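Local coordinates for protein putative MAR1 (PDB 1X9G) that is of unknown function but belongs to the isochorismatase superfamily and has been put forward as a putative ribonuclease, at residues 14-19 with 180-185; 20-25 with 105-110; 46-51 with 190-195; 132-137 with 161-166. One frame throughout, in Å; residues are numbered along the deposited sequence.

Overall arrangement
Contacts 2 and 4 lie in the core and contact 1 at the surface, while contact 3 is partly buried. Contacts 2 and 4 belong to one parallel sheet, in which strands 109-115 and 134-143 are neighbours; both rest on main-chain bonds between parallel strands, with apolar packing and polar side chains beside them. Contact 3 joins helix 39-55 to the segment 190-195 through two arginines and two leucines, and it meets contact 2 where L49 packs on F23. Contact 1 consists almost wholly of side-chain hydrogen bonds, gathered at a capping turn, and its centre lies about 19 Å from that of the chain. Contacts 1, 3 and 4 each have residues that reach the second subunit.

Contact 1: residues 14-19 with 180-185; sequences PHYSKG and AMDPNF
The capping turn that leads into helix 185-191 is the site of this contact: H15 and Y16, from the loop before strand 21-26, bind D182 and N184 within it. D182 closes an Asx turn, its OD2 accepting from N184 N at 3.0 Å, and the same residues form a type I beta turn from D182 to F185. A capping carboxylate can still take further donors, and here H15 and Y16 of 14-19 bind the same group. Y16 OH donates to the syn lone pair of D182 OD2 over a short 2.5 Å, whereas N184 N reaches that oxygen from the anti side and well out of the carboxylate plane. Ring and carboxylate stand nearly perpendicular, 87° apart. The phenol oxygen is also an acceptor, since N184 ND2 donates to Y16 OH at 2.9 Å, close to the plane of its amide. Y16 reaches this position with CG lying between its backbone N and carbonyl carbon (chi1 59°).

The other carboxylate oxygen serves H15: NE2 donates to D182 OD1 at 3.1 Å, tilted from the imidazole plane. All four side chains therefore belong to one connected network, which ties the loop that enters the sheet to the start of a late helix. T177 touches both Y16 and D182, and next to the turn A180 packs on F93 of the second subunit. H15 is further fixed within its own loop: CE1 lies over the centre of the Y16 ring, and ND1 is hydrogen-bonded at the ring edge to S17 OG, 2.7 Å away.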
loop_
_atom_site.group_PDB
_atom_site.type_symbol
_atom_site.label_atom_id
_atom_site.label_comp_id
_atom_site.label_asym_id
_atom_site.label_seq_id
_atom_site.Cartn_x
_atom_site.Cartn_y
_atom_site.Cartn_z
ATOM N N PRO A 14 -13.882 9.577 16.759
ATOM C CA PRO A 14 -14.830 9.272 17.834
ATOM C C PRO A 14 -16.090 10.096 17.603
ATOM O O PRO A 14 -16.033 11.043 16.793
ATOM C CB PRO A 14 -14.092 9.733 19.102
ATOM C CG PRO A 14 -13.121 10.760 18.651
ATOM C CD PRO A 14 -12.833 10.531 17.178
ATOM N N HIS A 15 -17.199 9.736 18.279
ATOM C CA HIS A 15 -18.436 10.537 18.292
ATOM C C HIS A 15 -18.110 12.023 18.482
ATOM O O HIS A 15 -17.265 12.368 19.295
ATOM C CB HIS A 15 -19.477 10.046 19.340
ATOM C CG HIS A 15 -20.776 10.788 19.241
ATOM N ND1 HIS A 15 -21.097 11.844 20.076
ATOM C CD2 HIS A 15 -21.774 10.725 18.320
ATOM C CE1 HIS A 15 -22.245 12.379 19.693
ATOM N NE2 HIS A 15 -22.675 11.725 18.627
ATOM N N TYR A 16 -18.777 12.894 17.729
ATOM C CA TYR A 16 -18.479 14.349 17.763
ATOM C C TYR A 16 -18.399 15.020 19.145
ATOM O O TYR A 16 -17.724 16.054 19.288
ATOM C CB TYR A 16 -19.413 15.175 16.855
ATOM C CG TYR A 16 -20.910 15.098 17.146
ATOM C CD1 TYR A 16 -21.777 14.513 16.216
ATOM C CD2 TYR A 16 -21.474 15.652 18.311
ATOM C CE1 TYR A 16 -23.151 14.445 16.439
ATOM C CE2 TYR A 16 -22.881 15.588 18.556
ATOM C CZ TYR A 16 -23.711 14.977 17.602
ATOM O OH TYR A 16 -25.093 14.866 17.763
ATOM N N SER A 17 -19.063 14.425 20.137
ATOM C CA SER A 17 -19.165 14.998 21.473
ATOM C C SER A 17 -18.049 14.563 22.415
ATOM O O SER A 17 -17.978 15.045 23.547
ATOM C CB SER A 17 -20.535 14.655 22.097
ATOM O OG SER A 17 -20.641 13.252 22.319
ATOM N N LYS A 18 -17.198 13.642 21.967
ATOM C CA LYS A 18 -16.007 13.230 22.720
ATOM C C LYS A 18 -14.810 14.116 22.286
ATOM O O LYS A 18 -14.239 13.931 21.202
ATOM C CB LYS A 18 -15.748 11.731 22.491
ATOM C CG LYS A 18 -14.603 11.102 23.335
ATOM C CD LYS A 18 -14.340 9.597 22.998
ATOM C CE LYS A 18 -12.853 9.159 23.254
ATOM N NZ LYS A 18 -11.798 9.603 22.214
ATOM N N GLY A 19 -14.468 15.111 23.107
ATOM C CA GLY A 19 -13.330 16.003 22.838
ATOM C C GLY A 19 -13.624 17.137 21.875
ATOM O O GLY A 19 -14.762 17.597 21.795
ATOM N N ALA A 180 -27.833 6.516 13.114
ATOM C CA ALA A 180 -28.829 7.234 12.296
ATOM C C ALA A 180 -30.003 7.814 13.128
ATOM O O ALA A 180 -30.863 8.514 12.586
ATOM C CB ALA A 180 -29.355 6.352 11.145
ATOM N N MET A 181 -30.029 7.513 14.430
ATOM C CA MET A 181 -31.012 8.096 15.371
ATOM C C MET A 181 -30.375 9.159 16.264
ATOM O O MET A 181 -30.853 9.451 17.355
ATOM C CB MET A 181 -31.691 7.001 16.204
ATOM C CG MET A 181 -32.671 6.133 15.397
ATOM S SD MET A 181 -34.215 6.967 14.865
ATOM C CE MET A 181 -33.840 7.535 13.191
ATOM N N ASP A 182 -29.287 9.732 15.770
ATOM C CA ASP A 182 -28.526 10.742 16.494
ATOM C C ASP A 182 -29.275 12.061 16.385
ATOM O O ASP A 182 -29.810 12.353 15.317
ATOM C CB ASP A 182 -27.131 10.888 15.864
ATOM C CG ASP A 182 -26.208 11.723 16.708
ATOM O OD1 ASP A 182 -25.581 11.157 17.629
ATOM O OD2 ASP A 182 -26.126 12.943 16.476
ATOM N N PRO A 183 -29.293 12.873 17.472
ATOM C CA PRO A 183 -30.097 14.112 17.455
ATOM C C PRO A 183 -29.673 14.994 16.294
ATOM O O PRO A 183 -30.478 15.786 15.761
ATOM C CB PRO A 183 -29.755 14.780 18.792
ATOM C CG PRO A 183 -29.345 13.681 19.675
ATOM C CD PRO A 183 -28.608 12.706 18.769
ATOM N N ASN A 184 -28.419 14.838 15.876
ATOM C CA ASN A 184 -27.933 15.679 14.792
ATOM C C ASN A 184 -27.963 15.077 13.382
ATOM O O ASN A 184 -27.647 15.764 12.410
ATOM C CB ASN A 184 -26.614 16.354 15.158
ATOM C CG ASN A 184 -26.833 17.538 16.047
ATOM O OD1 ASN A 184 -27.570 18.468 15.692
ATOM N ND2 ASN A 184 -26.223 17.516 17.218
ATOM N N PHE A 185 -28.445 13.841 13.291
ATOM C CA PHE A 185 -28.415 13.121 12.048
ATOM C C PHE A 185 -29.156 13.732 10.850
ATOM O O PHE A 185 -28.560 13.841 9.790
ATOM C CB PHE A 185 -28.750 11.628 12.208
ATOM C CG PHE A 185 -28.615 10.880 10.928
ATOM C CD1 PHE A 185 -29.728 10.344 10.297
ATOM C CD2 PHE A 185 -27.366 10.813 10.279
ATOM C CE1 PHE A 185 -29.587 9.678 9.053
ATOM C CE2 PHE A 185 -27.217 10.182 9.052
ATOM C CZ PHE A 185 -28.323 9.606 8.434
#

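Contact 2: residues 20-25 with 105-110; sequences KTAFLC and EDVDNA
The flat carbonyl group of K20 meets two backbone donors of 105-110 from different directions: N109 N lies in the carbonyl plane, at 3.2 Å from K20 O, while D108 N sits above that plane, 3.0 Å from the same oxygen. One acceptor thus grips two consecutive amides at the point where the second segment enters its strand. The other flat group is the carboxylate of D106, whose OD2 is approached by the aliphatic part of the K20 side chain, with CE 3.4 Å from it. The ammonium group does not close a salt bridge here, and D106 OD1 is instead paired with K61. The K20 chain keeps alongside the loop as far as CE and bends at its last torsion (chi4 -103°). A weak bond from K20 N to D108 OD1 adds a little to the hold.

Beyond the loop the main chains settle into register. A22 N donates to N109 O at 2.9 Å, and T21 CA approaches that same oxygen closely enough for a CA-H...O contact. T21 and N109 send their side chains to one face of the sheet, A22 and A110 to the other. V107, just before the strand, packs on A22: its CG1, anti to the backbone N (chi1 164°), stands 3.9 Å from A22 CB. F23, which follows on the T21 face, is covered by L49, L52 and H53 of helix 39-55. Neighbouring parallel strands 21-26 and 109-115 are the centre of the six-stranded sheet, order 3-2-1-4-5-6, of the isochorismatase alpha/beta/alpha fold.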
loop_
_atom_site.group_PDB
_atom_site.type_symbol
_atom_site.label_atom_id
_atom_site.label_comp_id
_atom_site.label_asym_id
_atom_site.label_seq_id
_atom_site.Cartn_x
_atom_site.Cartn_y
_atom_site.Cartn_z
ATOM N N LYS A 20 -12.590 17.612 21.182
ATOM C CA LYS A 20 -12.708 18.688 20.198
ATOM C C LYS A 20 -12.003 18.295 18.904
ATOM O O LYS A 20 -11.014 17.567 18.922
ATOM C CB LYS A 20 -12.089 20.013 20.695
ATOM C CG LYS A 20 -12.515 20.486 22.076
ATOM C CD LYS A 20 -12.217 21.970 22.272
ATOM C CE LYS A 20 -13.180 22.655 23.306
ATOM N NZ LYS A 20 -14.278 23.506 22.681
ATOM N N THR A 21 -12.510 18.819 17.793
ATOM C CA THR A 21 -11.985 18.605 16.461
ATOM C C THR A 21 -11.817 19.941 15.758
ATOM O O THR A 21 -12.766 20.718 15.686
ATOM C CB THR A 21 -12.995 17.813 15.607
ATOM O OG1 THR A 21 -13.118 16.482 16.118
ATOM C CG2 THR A 21 -12.548 17.786 14.117
ATOM N N ALA A 22 -10.628 20.209 15.227
ATOM C CA ALA A 22 -10.451 21.345 14.308
ATOM C C ALA A 22 -10.594 20.889 12.859
ATOM O O ALA A 22 -9.959 19.900 12.426
ATOM C CB ALA A 22 -9.094 22.085 14.530
ATOM N N PHE A 23 -11.474 21.583 12.140
ATOM C CA PHE A 23 -11.475 21.601 10.698
ATOM C C PHE A 23 -10.454 22.630 10.216
ATOM O O PHE A 23 -10.474 23.794 10.604
ATOM C CB PHE A 23 -12.877 21.875 10.154
ATOM C CG PHE A 23 -13.930 20.897 10.660
ATOM C CD1 PHE A 23 -15.100 21.355 11.238
ATOM C CD2 PHE A 23 -13.739 19.514 10.552
ATOM C CE1 PHE A 23 -16.086 20.448 11.714
ATOM C CE2 PHE A 23 -14.711 18.607 11.021
ATOM C CZ PHE A 23 -15.897 19.085 11.609
ATOM N N LEU A 24 -9.522 22.167 9.392
ATOM C CA LEU A 24 -8.413 22.991 8.952
ATOM C C LEU A 24 -8.460 23.105 7.453
ATOM O O LEU A 24 -8.227 22.117 6.752
ATOM C CB LEU A 24 -7.115 22.363 9.410
ATOM C CG LEU A 24 -5.844 23.144 9.222
ATOM C CD1 LEU A 24 -6.114 24.646 9.441
ATOM C CD2 LEU A 24 -4.719 22.575 10.152
ATOM N N CYS A 25 -8.765 24.309 6.969
ATOM C CA CYS A 25 -9.015 24.531 5.562
ATOM C C CYS A 25 -7.780 25.164 4.934
ATOM O O CYS A 25 -7.505 26.364 5.130
ATOM C CB CYS A 25 -10.247 25.406 5.374
ATOM S SG CYS A 25 -10.497 25.868 3.645
ATOM N N GLU A 105 -4.493 24.047 21.474
ATOM C CA GLU A 105 -4.074 23.661 22.819
ATOM C C GLU A 105 -5.033 22.678 23.472
ATOM O O GLU A 105 -4.595 21.863 24.282
ATOM C CB GLU A 105 -3.841 24.873 23.724
ATOM C CG GLU A 105 -2.365 25.316 23.865
ATOM C CD GLU A 105 -2.213 26.674 24.607
ATOM O OE1 GLU A 105 -2.757 26.833 25.732
ATOM O OE2 GLU A 105 -1.544 27.586 24.057
ATOM N N ASP A 106 -6.315 22.724 23.097
ATOM C CA ASP A 106 -7.340 21.818 23.673
ATOM C C ASP A 106 -8.085 20.953 22.647
ATOM O O ASP A 106 -9.233 20.525 22.906
ATOM C CB ASP A 106 -8.383 22.637 24.450
ATOM C CG ASP A 106 -9.182 23.568 23.543
ATOM O OD1 ASP A 106 -8.793 23.745 22.364
ATOM O OD2 ASP A 106 -10.200 24.126 24.009
ATOM N N VAL A 107 -7.458 20.727 21.484
ATOM C CA VAL A 107 -8.100 20.028 20.363
ATOM C C VAL A 107 -7.459 18.664 20.270
ATOM O O VAL A 107 -6.241 18.557 20.386
ATOM C CB VAL A 107 -8.048 20.865 19.011
ATOM C CG1 VAL A 107 -8.350 20.004 17.755
ATOM C CG2 VAL A 107 -9.054 22.040 19.055
ATOM N N ASP A 108 -8.276 17.619 20.112
ATOM C CA ASP A 108 -7.766 16.234 20.036
ATOM C C ASP A 108 -7.540 15.719 18.617
ATOM O O ASP A 108 -6.614 14.913 18.378
ATOM C CB ASP A 108 -8.715 15.308 20.766
ATOM C CG ASP A 108 -8.835 15.673 22.216
ATOM O OD1 ASP A 108 -9.775 16.409 22.594
ATOM O OD2 ASP A 108 -7.939 15.265 22.971
ATOM N N ASN A 109 -8.399 16.180 17.698
ATOM C CA ASN A 109 -8.466 15.691 16.329
ATOM C C ASN A 109 -8.416 16.815 15.314
ATOM O O ASN A 109 -9.058 17.830 15.501
ATOM C CB ASN A 109 -9.766 14.937 16.098
ATOM C CG ASN A 109 -10.125 14.049 17.244
ATOM O OD1 ASN A 109 -10.881 14.445 18.108
ATOM N ND2 ASN A 109 -9.572 12.852 17.275
ATOM N N ALA A 110 -7.688 16.623 14.231
ATOM C CA ALA A 110 -7.670 17.571 13.154
ATOM C C ALA A 110 -8.094 16.869 11.890
ATOM O O ALA A 110 -7.568 15.813 11.562
ATOM C CB ALA A 110 -6.296 18.159 12.996
#

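Contact 3: residues 46-51 with 190-195; sequences ANRLAR and KLLKEE
R48 is the first residue of helix 39-55 in this segment to reach across, and it does so with the end of its side chain. CG is anti to the backbone N (chi1 176°) and the chain stays extended until it bends at chi3 (-84°), which brings the guanidinium over the last turn of the partner segment. NH2 donates to L191 O at 3.4 Å, a weak bond but a fairly straight one, made at the edge of the guanidinium and in its plane. E194 O also lies near that edge, 3.2 Å from R48 NH2, at an angle too poor for a hydrogen bond. L192 covers one face of the group, its CD1 4.2 Å above the plane and over the centre. The firmer polar partner of the arginine lies elsewhere: NH1 is hydrogen-bonded to S169 OG, at the start of helix 169-176.

L49 points away from this partner, toward the sheet, so the helix has its inner side on the central sheet of the alpha/beta/alpha fold and another side toward 190-195. There, L191 to E194 form a type I turn, with a backbone bond from E194 N to L191 O.

R51 comes one turn after R48 and meets L191 with its aliphatic base. Its CB touches L191 CD2 at 3.5 Å, the two side chains crossing at about a right angle. Beyond CG the arginine doubles back, and its guanidinium passes over A50 CB; NE pairs with E54 in a salt bridge, and NH2 is hydrogen-bonded to T80 O.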
loop_
_atom_site.group_PDB
_atom_site.type_symbol
_atom_site.label_atom_id
_atom_site.label_comp_id
_atom_site.label_asym_id
_atom_site.label_seq_id
_atom_site.Cartn_x
_atom_site.Cartn_y
_atom_site.Cartn_z
ATOM N N ALA A 46 -14.702 21.730 1.625
ATOM C CA ALA A 46 -14.574 22.919 2.489
ATOM C C ALA A 46 -15.928 23.440 2.923
ATOM O O ALA A 46 -16.150 23.638 4.120
ATOM C CB ALA A 46 -13.792 24.030 1.793
ATOM N N ASN A 47 -16.842 23.603 1.965
ATOM C CA ASN A 47 -18.253 23.921 2.300
ATOM C C ASN A 47 -18.894 22.844 3.162
ATOM O O ASN A 47 -19.405 23.189 4.220
ATOM C CB ASN A 47 -19.133 24.196 1.068
ATOM C CG ASN A 47 -18.739 25.479 0.328
ATOM O OD1 ASN A 47 -18.440 26.518 0.941
ATOM N ND2 ASN A 47 -18.750 25.408 -1.007
ATOM N N ARG A 48 -18.825 21.561 2.748
ATOM C CA ARG A 48 -19.385 20.432 3.543
ATOM C C ARG A 48 -19.010 20.418 5.023
ATOM O O ARG A 48 -19.889 20.305 5.878
ATOM C CB ARG A 48 -19.085 19.053 2.927
ATOM C CG ARG A 48 -19.573 17.861 3.790
ATOM C CD ARG A 48 -19.423 16.464 3.068
ATOM N NE ARG A 48 -20.570 16.179 2.191
ATOM C CZ ARG A 48 -20.611 15.228 1.256
ATOM N NH1 ARG A 48 -19.568 14.409 1.060
ATOM N NH2 ARG A 48 -21.709 15.073 0.516
ATOM N N LEU A 49 -17.712 20.524 5.312
ATOM C CA LEU A 49 -17.207 20.586 6.703
ATOM C C LEU A 49 -17.547 21.914 7.387
ATOM O O LEU A 49 -17.449 22.023 8.622
ATOM C CB LEU A 49 -15.680 20.344 6.743
ATOM C CG LEU A 49 -15.124 18.901 6.612
ATOM C CD1 LEU A 49 -15.650 17.967 7.716
ATOM C CD2 LEU A 49 -15.490 18.302 5.301
ATOM N N ALA A 50 -17.898 22.923 6.581
ATOM C CA ALA A 50 -18.202 24.257 7.104
ATOM C C ALA A 50 -19.565 24.167 7.702
ATOM O O ALA A 50 -19.738 24.508 8.868
ATOM C CB ALA A 50 -18.152 25.340 6.003
ATOM N N ARG A 51 -20.505 23.634 6.916
ATOM C CA ARG A 51 -21.893 23.445 7.345
ATOM C C ARG A 51 -21.995 22.453 8.495
ATOM O O ARG A 51 -22.811 22.637 9.419
ATOM C CB ARG A 51 -22.777 22.999 6.177
ATOM C CG ARG A 51 -22.694 23.895 4.901
ATOM C CD ARG A 51 -23.264 25.281 5.092
ATOM N NE ARG A 51 -22.415 26.187 5.863
ATOM C CZ ARG A 51 -21.325 26.793 5.376
ATOM N NH1 ARG A 51 -20.906 26.517 4.129
ATOM N NH2 ARG A 51 -20.616 27.642 6.148
ATOM N N LYS A 190 -28.453 15.674 5.551
ATOM C CA LYS A 190 -28.806 16.593 4.487
ATOM C C LYS A 190 -27.591 17.064 3.676
ATOM O O LYS A 190 -27.675 17.258 2.452
ATOM C CB LYS A 190 -29.603 17.767 5.106
ATOM C CG LYS A 190 -29.393 19.166 4.504
ATOM C CD LYS A 190 -29.475 20.260 5.581
ATOM C CE LYS A 190 -28.086 20.636 6.161
ATOM N NZ LYS A 190 -27.626 22.035 5.763
ATOM N N LEU A 191 -26.474 17.256 4.368
ATOM C CA LEU A 191 -25.189 17.553 3.739
ATOM C C LEU A 191 -24.778 16.452 2.758
ATOM O O LEU A 191 -24.417 16.724 1.614
ATOM C CB LEU A 191 -24.128 17.707 4.822
ATOM C CG LEU A 191 -24.396 18.867 5.769
ATOM C CD1 LEU A 191 -23.408 18.936 6.917
ATOM C CD2 LEU A 191 -24.377 20.163 4.938
ATOM N N LEU A 192 -24.870 15.209 3.225
ATOM C CA LEU A 192 -24.578 13.991 2.449
ATOM C C LEU A 192 -25.418 13.769 1.178
ATOM O O LEU A 192 -25.087 12.904 0.357
ATOM C CB LEU A 192 -24.736 12.760 3.363
ATOM C CG LEU A 192 -23.548 12.111 4.081
ATOM C CD1 LEU A 192 -22.397 13.064 4.419
ATOM C CD2 LEU A 192 -24.038 11.367 5.328
ATOM N N LYS A 193 -26.524 14.509 1.030
ATOM C CA LYS A 193 -27.375 14.377 -0.166
ATOM C C LYS A 193 -26.897 15.325 -1.254
ATOM O O LYS A 193 -27.306 15.185 -2.400
ATOM C CB LYS A 193 -28.867 14.554 0.162
ATOM C CG LYS A 193 -29.456 13.377 1.011
ATOM C CD LYS A 193 -30.869 13.706 1.593
ATOM C CE LYS A 193 -31.404 12.594 2.583
ATOM N NZ LYS A 193 -31.952 13.165 3.888
ATOM N N GLU A 194 -26.007 16.259 -0.886
ATOM C CA GLU A 194 -25.294 17.121 -1.856
ATOM C C GLU A 194 -24.240 16.316 -2.634
ATOM O O GLU A 194 -23.580 15.425 -2.097
ATOM C CB GLU A 194 -24.648 18.345 -1.191
ATOM C CG GLU A 194 -25.598 19.253 -0.397
ATOM C CD GLU A 194 -24.869 20.366 0.419
ATOM O OE1 GLU A 194 -25.232 20.561 1.601
ATOM O OE2 GLU A 194 -23.941 21.057 -0.099
ATOM N N GLU A 195 -24.126 16.637 -3.913
ATOM C CA GLU A 195 -23.286 15.930 -4.856
ATOM C C GLU A 195 -22.148 16.859 -5.295
ATOM O O GLU A 195 -22.397 18.042 -5.593
ATOM C CB GLU A 195 -24.098 15.556 -6.104
ATOM C CG GLU A 195 -25.404 14.791 -5.866
ATOM C CD GLU A 195 -25.221 13.286 -5.986
ATOM O OE1 GLU A 195 -26.131 12.610 -6.527
ATOM O OE2 GLU A 195 -24.159 12.776 -5.546
#

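Contact 4: residues 132-137 with 161-166; sequences NKRVFL and GPNCEI
The two strands run parallel, paired V135 with C164, F136 with E165 and L137 with I166, their axes 4.8 Å apart and inclined by only 11°. V135 N donates to N163 O at 2.7 Å; E165 N then returns to V135 O, and L137 N goes on to E165 O, the pattern in which every second residue of each strand bonds to the other.

F136 and E165 lie side by side on one face of the sheet. E165 OE2 approaches the ring edge, near its plane, and stands 3.5 Å from F136 CE2, where the positive rim of the ring would favour a carboxylate. R134 sits beside them: its guanidinium passes over F136 CZ with one face. Its NH2 is bound to L12 O, while its salt bridge to E165 OE1 is long and the place of that oxygen is uncertain.

Strands 134-143 and 164-167 are the two strands of a beta-alpha-beta unit joined through helix 147-158. Strand 164-167 is one of the two outermost strands within the chain.

The other face is apolar. C164 SG, anti to its own N (chi1 -173°), touches both V135 CG2 and L137 CD1, which lie to one side of it, the latter 3.6 Å away. L137 CD1 also reaches I166 CG1 at 3.9 Å, and helices 117-130 and 147-158 cover this face, V125 touching V135 and L137, and M157 touching I166.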
loop_
_atom_site.group_PDB
_atom_site.type_symbol
_atom_site.label_atom_id
_atom_site.label_comp_id
_atom_site.label_asym_id
_atom_site.label_seq_id
_atom_site.Cartn_x
_atom_site.Cartn_y
_atom_site.Cartn_z
ATOM N N ASN A 132 0.963 15.270 18.793
ATOM C CA ASN A 132 0.062 14.217 19.284
ATOM C C ASN A 132 -1.415 14.385 18.967
ATOM O O ASN A 132 -2.248 13.844 19.683
ATOM C CB ASN A 132 0.201 13.952 20.789
ATOM C CG ASN A 132 1.627 13.685 21.215
ATOM O OD1 ASN A 132 2.351 12.861 20.639
ATOM N ND2 ASN A 132 2.033 14.375 22.263
ATOM N N LYS A 133 -1.773 15.094 17.905
ATOM C CA LYS A 133 -3.187 15.104 17.523
ATOM C C LYS A 133 -3.491 13.913 16.603
ATOM O O LYS A 133 -2.572 13.413 15.936
ATOM C CB LYS A 133 -3.576 16.439 16.893
ATOM C CG LYS A 133 -3.885 17.496 17.950
ATOM C CD LYS A 133 -2.613 18.215 18.454
ATOM C CE LYS A 133 -2.955 19.550 19.095
ATOM N NZ LYS A 133 -3.331 19.412 20.529
ATOM N N ARG A 134 -4.734 13.413 16.596
ATOM C CA ARG A 134 -5.067 12.435 15.563
ATOM C C ARG A 134 -5.416 13.219 14.310
ATOM O O ARG A 134 -6.189 14.196 14.374
ATOM C CB ARG A 134 -6.204 11.480 15.925
ATOM C CG ARG A 134 -6.392 11.199 17.392
ATOM C CD ARG A 134 -6.468 9.742 17.782
ATOM N NE ARG A 134 -6.972 8.814 16.760
ATOM C CZ ARG A 134 -8.168 8.221 16.786
ATOM N NH1 ARG A 134 -9.041 8.490 17.764
ATOM N NH2 ARG A 134 -8.504 7.379 15.812
ATOM N N VAL A 135 -4.848 12.823 13.169
ATOM C CA VAL A 135 -5.229 13.476 11.942
ATOM C C VAL A 135 -6.053 12.633 10.952
ATOM O O VAL A 135 -5.803 11.439 10.770
ATOM C CB VAL A 135 -4.108 14.439 11.351
ATOM C CG1 VAL A 135 -2.836 14.422 12.130
ATOM C CG2 VAL A 135 -3.934 14.295 9.868
ATOM N N PHE A 136 -7.086 13.266 10.390
ATOM C CA PHE A 136 -8.058 12.635 9.502
ATOM C C PHE A 136 -8.206 13.464 8.278
ATOM O O PHE A 136 -8.350 14.686 8.371
ATOM C CB PHE A 136 -9.423 12.505 10.177
ATOM C CG PHE A 136 -9.365 11.796 11.484
ATOM C CD1 PHE A 136 -9.055 12.500 12.650
ATOM C CD2 PHE A 136 -9.596 10.414 11.554
ATOM C CE1 PHE A 136 -8.993 11.821 13.882
ATOM C CE2 PHE A 136 -9.516 9.725 12.750
ATOM C CZ PHE A 136 -9.232 10.435 13.925
ATOM N N LEU A 137 -8.158 12.817 7.117
ATOM C CA LEU A 137 -7.994 13.550 5.880
ATOM C C LEU A 137 -9.009 13.047 4.881
ATOM O O LEU A 137 -9.023 11.892 4.573
ATOM C CB LEU A 137 -6.539 13.361 5.348
ATOM C CG LEU A 137 -5.403 13.907 6.231
ATOM C CD1 LEU A 137 -4.360 12.905 6.440
ATOM C CD2 LEU A 137 -4.809 15.184 5.613
ATOM N N GLY A 161 0.088 5.615 10.118
ATOM C CA GLY A 161 -0.926 5.218 11.106
ATOM C C GLY A 161 -0.197 4.897 12.408
ATOM O O GLY A 161 1.033 4.796 12.390
ATOM N N PRO A 162 -0.936 4.735 13.551
ATOM C CA PRO A 162 -2.406 4.790 13.777
ATOM C C PRO A 162 -2.991 6.176 13.953
ATOM O O PRO A 162 -4.207 6.332 13.955
ATOM C CB PRO A 162 -2.594 4.019 15.078
ATOM C CG PRO A 162 -1.271 4.088 15.788
ATOM C CD PRO A 162 -0.195 4.382 14.787
ATOM N N ASN A 163 -2.163 7.199 14.063
ATOM C CA ASN A 163 -2.712 8.496 14.308
ATOM C C ASN A 163 -2.980 9.343 13.055
ATOM O O ASN A 163 -3.437 10.471 13.190
ATOM C CB ASN A 163 -1.890 9.208 15.369
ATOM C CG ASN A 163 -1.970 8.496 16.703
ATOM O OD1 ASN A 163 -0.956 8.129 17.280
ATOM N ND2 ASN A 163 -3.203 8.227 17.168
ATOM N N CYS A 164 -2.792 8.771 11.859
ATOM C CA CYS A 164 -3.180 9.447 10.627
ATOM C C CYS A 164 -4.109 8.553 9.805
ATOM O O CYS A 164 -3.848 7.391 9.647
ATOM C CB CYS A 164 -1.930 9.815 9.830
ATOM S SG CYS A 164 -2.244 10.818 8.405
ATOM N N GLU A 165 -5.224 9.086 9.308
ATOM C CA GLU A 165 -6.163 8.263 8.521
ATOM C C GLU A 165 -6.747 8.979 7.357
ATOM O O GLU A 165 -7.299 10.066 7.523
ATOM C CB GLU A 165 -7.320 7.739 9.362
ATOM C CG GLU A 165 -6.901 7.035 10.658
ATOM C CD GLU A 165 -8.108 6.444 11.421
ATOM O OE1 GLU A 165 -7.850 5.725 12.404
ATOM O OE2 GLU A 165 -9.288 6.721 11.050
ATOM N N ILE A 166 -6.643 8.366 6.187
ATOM C CA ILE A 166 -7.155 8.948 4.968
ATOM C C ILE A 166 -8.424 8.222 4.598
ATOM O O ILE A 166 -8.415 7.002 4.376
ATOM C CB ILE A 166 -6.101 8.902 3.815
ATOM C CG1 ILE A 166 -4.837 9.665 4.239
ATOM C CG2 ILE A 166 -6.630 9.555 2.497
ATOM C CD1 ILE A 166 -3.738 9.468 3.301
#